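Local atomic coordinates of uncharacterized protein (PDB entry 4OPW), a protein that is of unknown function but is probably a cell-surface adhesin, with a solenoid of stacked beta strands related to auto-transporter head domains. Residues A[45-50]-A[77-82]; A[97-102]-A[118-123]; A[180-185]-A[200-205]. One frame throughout, in Å; residues are numbered along the deposited sequence.

Contact 1: A[45-50]-A[77-82]; sequences ITVDEN and TKFIVK
Asp48 reaches across to Thr77 and grips it twice. Its CB makes no close contact with the other segment; CG lies anti to the carbonyl carbon (chi1 -54°), and this turn carries the carboxylate to Thr77, the two side chains crossing at about a right angle. From CG the two oxygens divide the work. OD1 accepts the backbone N-H of Thr77 through its syn lone pair, Asp48 OD1 to Thr77 N 2.8 Å and almost straight at 171°. OD2 takes the Thr77 hydroxyl, Asp48 OD2 to Thr77 OG1 2.6 Å, also on the syn side but 25° out of the carboxylate plane. With the backbone N of Gly9 as a further donor to OD2, the buried carboxylate is well supplied, and a short acid at this place ties three parts of the chain together.

Beyond this clasp the segments run antiparallel where strands 42-46 and 80-85 pair, at the N-terminal part of a solenoid whose later strands pair in parallel. Thr46 and Ile80 form a hydrogen-bonded pair, Thr46 N to Ile80 O and Ile80 N to Thr46 O both 2.9 Å. On the face they share, both residues are beta-branched, and Thr46 CB stands 3.9 Å from Ile80 CB. Thr46 OG1 bonds to Thr13 and to a water that also gives Ile80 O a weak bond.

The opposite face carries Ile45, Phe79 and Val81, apolar residues suited to a buried side. Ile45 lies alongside Val81, Ile45 CD1 3.7 Å from Val81 CG2, and Ile45 CG2 touches Phe79 CE1 at 4.2 Å. Val47 adds its CG2 near Phe79 CG. Val55 and Ile57 of strand 55-60 pack against Ile45, and Val55 also against Val47.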
ATOM      1  N   ILE A  45     -13.834  -8.398  14.679  1.00 18.13           N
ATOM      2  CA  ILE A  45     -13.880  -6.961  14.960  1.00 18.30           C
ATOM      3  C   ILE A  45     -13.666  -6.703  16.433  1.00 19.84           C
ATOM      4  O   ILE A  45     -14.405  -7.250  17.264  1.00 18.90           O
ATOM      5  CB  ILE A  45     -15.252  -6.322  14.513  1.00 20.64           C
ATOM      6  CG1 ILE A  45     -15.617  -6.615  13.048  1.00 20.64           C
ATOM      7  CG2 ILE A  45     -15.349  -4.794  14.848  1.00 19.87           C
ATOM      8  CD1 ILE A  45     -14.679  -5.973  11.969  1.00 24.62           C
ATOM      9  N   THR A  46     -12.705  -5.816  16.749  1.00 17.69           N
ATOM     10  CA  THR A  46     -12.487  -5.309  18.103  1.00 17.82           C
ATOM     11  C   THR A  46     -12.784  -3.810  18.079  1.00 20.73           C
ATOM     12  O   THR A  46     -12.143  -3.059  17.329  1.00 18.75           O
ATOM     13  CB  THR A  46     -11.066  -5.606  18.628  1.00 23.92           C
ATOM     14  OG1 THR A  46     -10.832  -6.999  18.529  1.00 23.02           O
ATOM     15  CG2 THR A  46     -10.879  -5.163  20.086  1.00 20.14           C
ATOM     16  N   VAL A  47     -13.736  -3.375  18.900  1.00 17.33           N
ATOM     17  CA  VAL A  47     -14.112  -1.962  19.004  1.00 17.16           C
ATOM     18  C   VAL A  47     -14.811  -1.788  20.364  1.00 20.14           C
ATOM     19  O   VAL A  47     -15.139  -2.792  21.003  1.00 20.47           O
ATOM     20  CB  VAL A  47     -14.989  -1.530  17.771  1.00 20.61           C
ATOM     21  CG1 VAL A  47     -16.410  -2.120  17.839  1.00 20.05           C
ATOM     22  CG2 VAL A  47     -15.027  -0.008  17.600  1.00 20.60           C
ATOM     23  N   ASP A  48     -15.054  -0.548  20.814  1.00 17.67           N
ATOM     24  CA  ASP A  48     -15.789  -0.358  22.076  1.00 16.15           C
ATOM     25  C   ASP A  48     -17.075  -1.171  22.002  1.00 19.95           C
ATOM     26  O   ASP A  48     -17.727  -1.179  20.954  1.00 17.36           O
ATOM     27  CB  ASP A  48     -16.099   1.123  22.322  1.00 16.84           C
ATOM     28  CG  ASP A  48     -14.858   1.985  22.261  1.00 16.44           C
ATOM     29  OD1 ASP A  48     -14.248   2.071  21.168  1.00 18.88           O
ATOM     30  OD2 ASP A  48     -14.578   2.671  23.251  1.00 16.61           O
ATOM     31  N   GLU A  49     -17.398  -1.909  23.068  1.00 17.97           N
ATOM     32  CA  GLU A  49     -18.550  -2.821  23.032  1.00 18.46           C
ATOM     33  C   GLU A  49     -19.857  -2.166  22.530  1.00 21.83           C
ATOM     34  O   GLU A  49     -20.585  -2.802  21.765  1.00 20.96           O
ATOM     35  CB  GLU A  49     -18.783  -3.476  24.408  1.00 20.40           C
ATOM     36  CG  GLU A  49     -18.851  -2.498  25.566  1.00 29.02           C
ATOM     37  CD  GLU A  49     -19.061  -3.116  26.933  1.00 47.90           C
ATOM     38  OE1 GLU A  49     -18.654  -4.279  27.146  1.00 47.40           O
ATOM     39  OE2 GLU A  49     -19.650  -2.430  27.794  1.00 38.46           O
ATOM     40  N   ASN A  50     -20.133  -0.892  22.926  1.00 19.63           N
ATOM     41  CA  ASN A  50     -21.378  -0.214  22.523  1.00 18.86           C
ATOM     42  C   ASN A  50     -21.358   0.237  21.051  1.00 20.90           C
ATOM     43  O   ASN A  50     -22.402   0.686  20.549  1.00 19.78           O
ATOM     44  CB  ASN A  50     -21.648   0.996  23.446  1.00 18.95           C
ATOM     45  CG  ASN A  50     -20.608   2.091  23.304  1.00 29.39           C
ATOM     46  OD1 ASN A  50     -19.400   1.837  23.364  1.00 21.51           O
ATOM     47  ND2 ASN A  50     -21.049   3.314  23.026  1.00 23.86           N
ATOM     48  N   THR A  77     -12.223   3.918  20.851  1.00 14.57           N
ATOM     49  CA  THR A  77     -10.961   3.650  21.560  1.00 13.99           C
ATOM     50  C   THR A  77      -9.921   3.000  20.618  1.00 16.76           C
ATOM     51  O   THR A  77      -8.772   3.434  20.556  1.00 17.08           O
ATOM     52  CB  THR A  77     -11.263   2.769  22.789  1.00 16.38           C
ATOM     53  OG1 THR A  77     -12.168   3.497  23.643  1.00 17.31           O
ATOM     54  CG2 THR A  77      -9.985   2.388  23.591  1.00 17.64           C
ATOM     55  N   LYS A  78     -10.352   1.970  19.890  1.00 13.61           N
ATOM     56  CA  LYS A  78      -9.525   1.253  18.922  1.00 13.20           C
ATOM     57  C   LYS A  78     -10.475   0.520  18.007  1.00 17.66           C
ATOM     58  O   LYS A  78     -11.610   0.241  18.410  1.00 18.09           O
ATOM     59  CB  LYS A  78      -8.556   0.281  19.656  1.00 15.14           C
ATOM     60  CG  LYS A  78      -7.416  -0.255  18.768  1.00 24.50           C
ATOM     61  CD  LYS A  78      -6.236  -0.710  19.599  1.00 33.80           C
ATOM     62  CE  LYS A  78      -5.126  -1.299  18.759  1.00 37.49           C
ATOM     63  NZ  LYS A  78      -4.492  -0.294  17.847  1.00 39.42           N
ATOM     64  N   PHE A  79     -10.045   0.257  16.773  1.00 14.43           N
ATOM     65  CA  PHE A  79     -10.879  -0.444  15.796  1.00 14.18           C
ATOM     66  C   PHE A  79      -9.953  -1.417  15.053  1.00 18.82           C
ATOM     67  O   PHE A  79      -9.118  -0.990  14.248  1.00 17.25           O
ATOM     68  CB  PHE A  79     -11.573   0.567  14.868  1.00 15.08           C
ATOM     69  CG  PHE A  79     -12.689   0.103  13.952  1.00 16.81           C
ATOM     70  CD1 PHE A  79     -12.759  -1.218  13.521  1.00 20.78           C
ATOM     71  CD2 PHE A  79     -13.605   1.013  13.436  1.00 20.09           C
ATOM     72  CE1 PHE A  79     -13.771  -1.634  12.654  1.00 21.31           C
ATOM     73  CE2 PHE A  79     -14.618   0.599  12.569  1.00 23.02           C
ATOM     74  CZ  PHE A  79     -14.694  -0.720  12.182  1.00 21.25           C
ATOM     75  N   ILE A  80     -10.043  -2.713  15.408  1.00 14.24           N
ATOM     76  CA  ILE A  80      -9.204  -3.750  14.812  1.00 14.27           C
ATOM     77  C   ILE A  80     -10.058  -4.670  13.963  1.00 16.92           C
ATOM     78  O   ILE A  80     -11.120  -5.109  14.397  1.00 17.95           O
ATOM     79  CB  ILE A  80      -8.423  -4.584  15.890  1.00 17.63           C
ATOM     80  CG1 ILE A  80      -7.685  -3.685  16.919  1.00 18.38           C
ATOM     81  CG2 ILE A  80      -7.441  -5.594  15.222  1.00 18.66           C
ATOM     82  CD1 ILE A  80      -7.097  -4.497  18.138  1.00 23.56           C
ATOM     83  N   VAL A  81      -9.576  -4.960  12.751  1.00 14.55           N
ATOM     84  CA  VAL A  81     -10.208  -5.885  11.821  1.00 15.95           C
ATOM     85  C   VAL A  81      -9.212  -7.013  11.549  1.00 20.79           C
ATOM     86  O   VAL A  81      -8.048  -6.744  11.229  1.00 21.27           O
ATOM     87  CB  VAL A  81     -10.662  -5.184  10.511  1.00 19.70           C
ATOM     88  CG1 VAL A  81     -11.254  -6.196   9.513  1.00 20.06           C
ATOM     89  CG2 VAL A  81     -11.670  -4.082  10.813  1.00 19.84           C
ATOM     90  N   LYS A  82      -9.646  -8.272  11.719  1.00 17.04           N
ATOM     91  CA  LYS A  82      -8.835  -9.432  11.371  1.00 15.60           C
ATOM     92  C   LYS A  82      -9.663 -10.292  10.414  1.00 18.68           C
ATOM     93  O   LYS A  82     -10.728 -10.764  10.803  1.00 18.67           O
ATOM     94  CB  LYS A  82      -8.391 -10.230  12.608  1.00 16.61           C
ATOM     95  CG  LYS A  82      -7.444 -11.376  12.234  1.00 22.46           C
ATOM     96  CD  LYS A  82      -7.040 -12.230  13.426  1.00 29.85           C
ATOM     97  CE  LYS A  82      -6.482 -13.550  12.959  1.00 40.74           C
ATOM     98  NZ  LYS A  82      -5.660 -14.211  14.002  1.00 48.65           N
TER
HETATM   99  O   HOH W   1     -10.277  -7.859  16.023  1.00 22.03           O

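Contact 2: A[97-102]-A[118-123]; sequences ANFIAN and CLVQLK
Ala97 and Leu119 begin a run of five backbone hydrogen bonds that zip the two segments together in parallel: Leu119 N to Ala97 O, Phe99 N to Leu119 O, Gln121 N to Phe99 O, Ala101 N to Gln121 O, and Lys123 N to Ala101 O, the longest at 3.2 Å.

Apolar contacts gather on the face of Phe99, Ala101, Val120 and Leu122. With CG anti to the backbone N (chi1 -180°), the Phe99 ring presents its edge to Leu122, and Leu122 CD2 sits near the ring plane 4.1 Å from Phe99 CE2. The same methyl, Leu122 CD2, rests 3.8 Å from Ala101 CB, a small residue that lets the leucine tip lean across. These side chains fill the interior of a parallel beta-solenoid, with strands 23-27 and 109-114 meeting them from the other wall; here the axes of strands 98-101 and 119-122 approach to 4.8 Å.

Polar and mixed contacts occupy the outer face. Ile100 and Gln121 run alongside each other in the same direction, with Gln121 OE1 3.5 Å from Ile100 CG1. The long, extended Lys123 passes obliquely over Ile100, Lys123 CE 3.9 Å from Ile100 CG2, and so keeps its methylenes on carbon while its ammonium reaches water. That water accepts from Lys123 NZ and donates to Asn102 OD1, linking the two side chains across the contact.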
ATOM      1  N   ALA A  97      -5.139   4.662   8.427  1.00 17.34           N
ATOM      2  CA  ALA A  97      -5.328   3.250   8.711  1.00 17.52           C
ATOM      3  C   ALA A  97      -3.976   2.511   8.715  1.00 21.85           C
ATOM      4  O   ALA A  97      -2.985   3.038   8.190  1.00 22.43           O
ATOM      5  CB  ALA A  97      -6.215   2.641   7.614  1.00 18.47           C
ATOM      6  N   ASN A  98      -3.961   1.338   9.336  0.50 16.52           N
ATOM      7  CA  ASN A  98      -2.836   0.430   9.316  0.50 17.10           C
ATOM      8  C   ASN A  98      -3.311  -0.820   8.569  0.50 20.30           C
ATOM      9  O   ASN A  98      -4.247  -1.481   9.036  0.50 18.72           O
ATOM     10  CB  ASN A  98      -2.351   0.092  10.740  0.50 18.74           C
ATOM     11  CG  ASN A  98      -1.634   1.191  11.500  0.50 44.67           C
ATOM     12  OD1 ASN A  98      -1.056   2.132  10.940  0.50 32.14           O
ATOM     13  ND2 ASN A  98      -1.608   1.058  12.820  0.50 43.05           N
ATOM     14  N   PHE A  99      -2.768  -1.086   7.371  1.00 16.93           N
ATOM     15  CA  PHE A  99      -3.085  -2.329   6.658  1.00 16.10           C
ATOM     16  C   PHE A  99      -1.875  -3.239   6.757  1.00 18.97           C
ATOM     17  O   PHE A  99      -0.780  -2.841   6.362  1.00 18.72           O
ATOM     18  CB  PHE A  99      -3.495  -2.123   5.181  1.00 16.32           C
ATOM     19  CG  PHE A  99      -3.811  -3.441   4.508  1.00 17.05           C
ATOM     20  CD1 PHE A  99      -5.087  -3.995   4.589  1.00 19.04           C
ATOM     21  CD2 PHE A  99      -2.831  -4.135   3.801  1.00 18.30           C
ATOM     22  CE1 PHE A  99      -5.378  -5.221   3.977  1.00 19.78           C
ATOM     23  CE2 PHE A  99      -3.128  -5.350   3.166  1.00 20.17           C
ATOM     24  CZ  PHE A  99      -4.393  -5.899   3.285  1.00 18.35           C
ATOM     25  N   ILE A 100      -2.057  -4.435   7.312  1.00 15.21           N
ATOM     26  CA  ILE A 100      -0.961  -5.396   7.424  1.00 16.27           C
ATOM     27  C   ILE A 100      -1.357  -6.725   6.783  1.00 18.46           C
ATOM     28  O   ILE A 100      -2.374  -7.310   7.174  1.00 18.82           O
ATOM     29  CB  ILE A 100      -0.515  -5.628   8.906  1.00 19.17           C
ATOM     30  CG1 ILE A 100       0.004  -4.323   9.594  1.00 19.44           C
ATOM     31  CG2 ILE A 100       0.535  -6.738   8.985  1.00 20.72           C
ATOM     32  CD1 ILE A 100       0.272  -4.453  11.113  1.00 25.30           C
ATOM     33  N   ALA A 101      -0.543  -7.222   5.833  1.00 16.66           N
ATOM     34  CA  ALA A 101      -0.730  -8.558   5.258  1.00 16.22           C
ATOM     35  C   ALA A 101       0.243  -9.491   5.998  1.00 19.99           C
ATOM     36  O   ALA A 101       1.468  -9.300   5.916  1.00 19.52           O
ATOM     37  CB  ALA A 101      -0.476  -8.543   3.755  1.00 16.92           C
ATOM     38  N   ASN A 102      -0.301 -10.435   6.782  1.00 18.01           N
ATOM     39  CA  ASN A 102       0.475 -11.377   7.611  1.00 19.28           C
ATOM     40  C   ASN A 102       0.655 -12.749   6.974  1.00 25.93           C
ATOM     41  O   ASN A 102       0.884 -13.753   7.663  1.00 28.03           O
ATOM     42  CB  ASN A 102      -0.177 -11.521   8.976  1.00 21.01           C
ATOM     43  CG  ASN A 102       0.092 -10.332   9.852  1.00 29.90           C
ATOM     44  OD1 ASN A 102       1.234  -9.870   9.963  1.00 23.94           O
ATOM     45  ND2 ASN A 102      -0.949  -9.801  10.469  1.00 26.18           N
ATOM     46  N   CYS A 118      -1.960   6.741   5.634  0.50 17.97           N
ATOM     47  CA  CYS A 118      -2.038   5.309   5.903  0.50 18.38           C
ATOM     48  C   CYS A 118      -0.653   4.677   5.995  0.50 21.12           C
ATOM     49  O   CYS A 118       0.341   5.268   5.556  0.50 20.50           O
ATOM     50  CB  CYS A 118      -2.852   4.619   4.823  0.50 19.50           C
ATOM     51  SG  CYS A 118      -4.622   4.735   5.083  0.50 24.01           S
ATOM     52  N   LEU A 119      -0.598   3.486   6.605  1.00 16.61           N
ATOM     53  CA  LEU A 119       0.601   2.660   6.631  1.00 17.55           C
ATOM     54  C   LEU A 119       0.205   1.301   6.084  1.00 20.40           C
ATOM     55  O   LEU A 119      -0.705   0.675   6.610  1.00 19.06           O
ATOM     56  CB  LEU A 119       1.220   2.550   8.045  1.00 18.89           C
ATOM     57  CG  LEU A 119       2.408   1.566   8.200  1.00 23.30           C
ATOM     58  CD1 LEU A 119       3.630   1.981   7.336  1.00 22.70           C
ATOM     59  CD2 LEU A 119       2.838   1.455   9.654  1.00 25.22           C
ATOM     60  N   VAL A 120       0.851   0.864   5.002  1.00 15.62           N
ATOM     61  CA  VAL A 120       0.611  -0.453   4.394  1.00 16.14           C
ATOM     62  C   VAL A 120       1.875  -1.279   4.574  1.00 19.34           C
ATOM     63  O   VAL A 120       2.950  -0.832   4.184  1.00 20.12           O
ATOM     64  CB  VAL A 120       0.201  -0.363   2.891  1.00 20.70           C
ATOM     65  CG1 VAL A 120       0.153  -1.760   2.236  1.00 19.91           C
ATOM     66  CG2 VAL A 120      -1.126   0.383   2.718  1.00 21.16           C
ATOM     67  N   GLN A 121       1.765  -2.440   5.225  1.00 14.97           N
ATOM     68  CA  GLN A 121       2.902  -3.330   5.436  1.00 15.86           C
ATOM     69  C   GLN A 121       2.598  -4.707   4.869  1.00 19.29           C
ATOM     70  O   GLN A 121       1.698  -5.394   5.366  1.00 19.94           O
ATOM     71  CB  GLN A 121       3.295  -3.444   6.923  1.00 17.18           C
ATOM     72  CG  GLN A 121       3.657  -2.113   7.600  1.00 16.82           C
ATOM     73  CD  GLN A 121       3.696  -2.293   9.094  1.00 30.22           C
ATOM     74  OE1 GLN A 121       2.711  -2.079   9.798  1.00 25.26           O
ATOM     75  NE2 GLN A 121       4.813  -2.732   9.598  1.00 24.34           N
ATOM     76  N   LEU A 122       3.329  -5.109   3.812  1.00 15.91           N
ATOM     77  CA  LEU A 122       3.193  -6.446   3.224  1.00 16.47           C
ATOM     78  C   LEU A 122       4.368  -7.215   3.773  1.00 19.29           C
ATOM     79  O   LEU A 122       5.487  -7.024   3.317  1.00 17.85           O
ATOM     80  CB  LEU A 122       3.122  -6.413   1.688  1.00 17.00           C
ATOM     81  CG  LEU A 122       2.118  -5.391   1.074  1.00 20.71           C
ATOM     82  CD1 LEU A 122       2.157  -5.442  -0.443  1.00 19.65           C
ATOM     83  CD2 LEU A 122       0.671  -5.572   1.619  1.00 20.97           C
ATOM     84  N   LYS A 123       4.142  -7.948   4.873  1.00 17.01           N
ATOM     85  CA  LYS A 123       5.236  -8.539   5.658  1.00 17.55           C
ATOM     86  C   LYS A 123       5.842  -9.834   5.099  1.00 22.37           C
ATOM     87  O   LYS A 123       6.939 -10.215   5.540  1.00 21.84           O
ATOM     88  CB  LYS A 123       4.782  -8.763   7.108  1.00 18.61           C
ATOM     89  CG  LYS A 123       4.495  -7.441   7.841  1.00 23.53           C
ATOM     90  CD  LYS A 123       4.397  -7.641   9.340  1.00 29.08           C
ATOM     91  CE  LYS A 123       4.274  -6.338  10.084  1.00 26.77           C
ATOM     92  NZ  LYS A 123       4.085  -6.555  11.547  1.00 24.82           N
TER
HETATM   93  O   HOH W   2       2.196  -8.497  12.025  1.00 31.32           O

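Contact 3: A[180-185]-A[200-205]; sequences EIMAFG and SAQIHP. With EDO (1,2-ethanediol), chain F.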
ATOM      1  N   GLU A 180       9.482   9.714  -1.469  1.00 19.73           N
ATOM      2  CA  GLU A 180      10.695   8.899  -1.433  1.00 20.85           C
ATOM      3  C   GLU A 180      10.423   7.479  -1.837  1.00 23.44           C
ATOM      4  O   GLU A 180       9.567   6.822  -1.232  1.00 22.51           O
ATOM      5  CB  GLU A 180      11.351   8.866  -0.030  1.00 23.07           C
ATOM      6  CG  GLU A 180      11.678  10.198   0.602  1.00 37.13           C
ATOM      7  CD  GLU A 180      11.964  10.062   2.086  1.00 60.37           C
ATOM      8  OE1 GLU A 180      12.818   9.224   2.459  1.00 45.41           O
ATOM      9  OE2 GLU A 180      11.299  10.767   2.880  1.00 46.94           O
ATOM     10  N   ILE A 181      11.177   6.978  -2.806  1.00 18.18           N
ATOM     11  CA  ILE A 181      11.124   5.565  -3.169  1.00 17.75           C
ATOM     12  C   ILE A 181      12.446   4.960  -2.691  1.00 21.47           C
ATOM     13  O   ILE A 181      13.508   5.458  -3.070  1.00 22.39           O
ATOM     14  CB  ILE A 181      10.863   5.309  -4.692  1.00 20.10           C
ATOM     15  CG1 ILE A 181       9.421   5.744  -5.092  1.00 20.63           C
ATOM     16  CG2 ILE A 181      11.119   3.818  -5.061  1.00 19.78           C
ATOM     17  CD1 ILE A 181       9.135   5.818  -6.605  1.00 22.14           C
HETATM   18  N   MSE A 182      12.380   3.924  -1.835  1.00 16.48           N
HETATM   19  CA  MSE A 182      13.556   3.207  -1.335  0.50 15.80           C
HETATM   20  C   MSE A 182      13.503   1.801  -1.927  1.00 21.28           C
HETATM   21  O   MSE A 182      12.809   0.920  -1.384  1.00 20.39           O
HETATM   22  CB  MSE A 182      13.576   3.193   0.199  0.50 17.40           C
HETATM   23  CG  MSE A 182      13.926   4.541   0.820  0.50 23.37           C
HETATM   24 SE   MSE A 182      13.204   4.679   2.619  0.38 30.02          SE
HETATM   25  CE  MSE A 182      11.358   5.010   2.175  0.50 26.81           C
ATOM     26  N   ALA A 183      14.154   1.605  -3.093  1.00 20.14           N
ATOM     27  CA  ALA A 183      14.118   0.328  -3.791  1.00 20.00           C
ATOM     28  C   ALA A 183      15.494  -0.144  -4.281  1.00 23.51           C
ATOM     29  O   ALA A 183      15.575  -0.816  -5.309  1.00 22.16           O
ATOM     30  CB  ALA A 183      13.137   0.398  -4.960  1.00 20.37           C
ATOM     31  N   PHE A 184      16.574   0.116  -3.494  1.00 20.74           N
ATOM     32  CA  PHE A 184      17.887  -0.444  -3.841  1.00 21.54           C
ATOM     33  C   PHE A 184      17.874  -1.989  -3.780  1.00 26.50           C
ATOM     34  O   PHE A 184      18.648  -2.652  -4.483  1.00 26.25           O
ATOM     35  CB  PHE A 184      18.967   0.066  -2.874  1.00 23.42           C
ATOM     36  CG  PHE A 184      19.511   1.455  -3.090  1.00 24.38           C
ATOM     37  CD1 PHE A 184      19.762   1.932  -4.375  1.00 26.44           C
ATOM     38  CD2 PHE A 184      19.870   2.252  -2.008  1.00 25.87           C
ATOM     39  CE1 PHE A 184      20.305   3.206  -4.574  1.00 27.84           C
ATOM     40  CE2 PHE A 184      20.447   3.515  -2.206  1.00 29.00           C
ATOM     41  CZ  PHE A 184      20.645   3.987  -3.488  1.00 26.95           C
ATOM     42  N   GLY A 185      16.992  -2.537  -2.937  1.00 24.17           N
ATOM     43  CA  GLY A 185      16.874  -3.979  -2.726  1.00 23.84           C
ATOM     44  C   GLY A 185      16.172  -4.762  -3.821  1.00 26.46           C
ATOM     45  O   GLY A 185      16.181  -5.998  -3.789  1.00 27.25           O
ATOM     46  N   SER A 200      13.107  11.785  -3.961  1.00 20.07           N
ATOM     47  CA  SER A 200      14.279  10.927  -3.909  1.00 20.59           C
ATOM     48  C   SER A 200      13.903   9.512  -4.310  1.00 22.78           C
ATOM     49  O   SER A 200      12.989   8.916  -3.713  1.00 21.43           O
ATOM     50  CB  SER A 200      14.880  10.950  -2.494  1.00 24.99           C
ATOM     51  OG  SER A 200      15.837   9.926  -2.289  1.00 31.87           O
ATOM     52  N   ALA A 201      14.592   8.986  -5.326  1.00 20.27           N
ATOM     53  CA  ALA A 201      14.370   7.602  -5.733  1.00 20.61           C
ATOM     54  C   ALA A 201      15.674   6.837  -5.641  1.00 26.38           C
ATOM     55  O   ALA A 201      16.675   7.282  -6.191  1.00 28.48           O
ATOM     56  CB  ALA A 201      13.794   7.516  -7.146  1.00 21.62           C
ATOM     57  N   GLN A 202      15.670   5.712  -4.916  1.00 21.20           N
ATOM     58  CA  GLN A 202      16.812   4.786  -4.761  1.00 21.55           C
ATOM     59  C   GLN A 202      16.437   3.537  -5.510  1.00 23.57           C
ATOM     60  O   GLN A 202      15.443   2.903  -5.156  1.00 21.84           O
ATOM     61  CB  GLN A 202      17.089   4.504  -3.295  1.00 22.07           C
ATOM     62  CG  GLN A 202      17.567   5.730  -2.518  1.00 22.60           C
ATOM     63  CD  GLN A 202      17.719   5.434  -1.051  1.00 33.76           C
ATOM     64  OE1 GLN A 202      17.199   4.441  -0.533  1.00 27.34           O
ATOM     65  NE2 GLN A 202      18.434   6.289  -0.350  1.00 30.53           N
ATOM     66  N   ILE A 203      17.143   3.218  -6.593  1.00 20.80           N
ATOM     67  CA  ILE A 203      16.715   2.128  -7.469  1.00 20.24           C
ATOM     68  C   ILE A 203      17.879   1.216  -7.858  1.00 22.76           C
ATOM     69  O   ILE A 203      19.044   1.583  -7.658  1.00 22.93           O
ATOM     70  CB  ILE A 203      16.002   2.725  -8.726  1.00 23.42           C
ATOM     71  CG1 ILE A 203      16.952   3.670  -9.515  1.00 25.26           C
ATOM     72  CG2 ILE A 203      14.693   3.424  -8.322  1.00 22.25           C
ATOM     73  CD1 ILE A 203      16.360   4.254 -10.801  1.00 29.57           C
ATOM     74  N   HIS A 204      17.558   0.007  -8.370  1.00 20.93           N
ATOM     75  CA  HIS A 204      18.602  -0.962  -8.730  1.00 22.49           C
ATOM     76  C   HIS A 204      18.345  -1.553 -10.139  1.00 25.79           C
ATOM     77  O   HIS A 204      17.959  -2.719 -10.268  1.00 24.13           O
ATOM     78  CB  HIS A 204      18.718  -2.049  -7.636  1.00 23.70           C
ATOM     79  CG  HIS A 204      19.748  -3.112  -7.875  1.00 28.31           C
ATOM     80  ND1 HIS A 204      20.868  -2.887  -8.663  1.00 31.30           N
ATOM     81  CD2 HIS A 204      19.810  -4.371  -7.385  1.00 30.56           C
ATOM     82  CE1 HIS A 204      21.538  -4.028  -8.667  1.00 31.48           C
ATOM     83  NE2 HIS A 204      20.946  -4.945  -7.906  1.00 31.16           N
ATOM     84  N   PRO A 205      18.539  -0.733 -11.206  1.00 24.35           N
ATOM     85  CA  PRO A 205      18.437  -1.270 -12.583  1.00 24.31           C
ATOM     86  C   PRO A 205      19.628  -2.185 -12.870  1.00 27.15           C
ATOM     87  O   PRO A 205      20.726  -1.875 -12.427  1.00 27.07           O
ATOM     88  CB  PRO A 205      18.458  -0.012 -13.473  1.00 25.79           C
ATOM     89  CG  PRO A 205      18.636   1.150 -12.555  1.00 29.15           C
ATOM     90  CD  PRO A 205      19.047   0.652 -11.218  1.00 25.80           C
TER
HETATM   91  C1  EDO F 304      12.503  14.482  -0.246  1.00 76.90           C
HETATM   92  O1  EDO F 304      13.451  13.456  -0.498  1.00 76.40           O
HETATM   93  C2  EDO F 304      11.300  13.912   0.553  1.00 77.45           C
HETATM   94  O2  EDO F 304      11.654  13.736   1.913  1.00 78.54           O
HETATM   95  O   HOH W   3      14.909   7.494  -1.371  1.00 30.25           O
HETATM   96  O   HOH W   4      14.834  -0.999  -7.907  1.00 20.20           O
HETATM   97  O   HOH W   5      16.614   1.508  -0.887  1.00 22.02           O
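The face of the Phe184 ring covers Gln202 in a CH-pi contact: Gln202 CB sits 3.5 Å from the centroid of the Phe184 ring, only 7° off the normal. Although the two side chains cross obliquely, the amide beyond CB is turned nearly parallel to the ring, 14° between the planes, with Gln202 CD 3.5 Å from Phe184 CE2. A glutamine suits this place because its methylenes meet the ring while its flat amide can lie against it. Phe184 gets there because the chain turns a corner at this residue, with CG anti to the carbonyl carbon (chi1 -79°). At the ring edge, in plane, lies Ile203 O, 3.4 Å from Phe184 CD1, and Lys222 adds a cation-pi contact.

Gln202 OE1 lies 3.5 Å from CG of Met182 (selenomethionine), which runs alongside it from the other segment. A water joins OE1 to Phe184 N. His204 points toward the other segment, with His204 CB 3.2 Å from Phe184 O, while its ND1 bonds to Lys222 O.

Ile181 N bonds to Ser200 O, Gln202 N to Ile181 O and Ala183 N to Gln202 O. Further along, a water accepts from His204 N and donates to Ala183 O. Ethanediol, probably from the crystallisation liquor, donates from O2 to Glu180 OE2 (3.1 Å). Parallel strands with like-placed side chains aligned between coils, Ile181 and Ala201 turned inward, are characteristic of a beta-solenoid.

The three contacts follow one another along the chain and along the long axis of the solenoid. Contact 1 lies near the N-terminal end, contact 2 near the middle and contact 3 toward the C-terminal end: centres are about 17 Å apart from contact 1 to contact 2, about 20 Å from contact 2 to contact 3, and about 37 Å from first to last. None touches another; the nearest atoms of contacts 1 and 2 are about 6 Å apart. Asp31 connects these two, making a salt bridge to Lys78 through OD2 and accepting a hydrogen bond from Asn98 ND2 through OD1. Antiparallel pairing in contact 1 gives way to parallel pairing in contacts 2 and 3. The ethanediol belongs to contact 3.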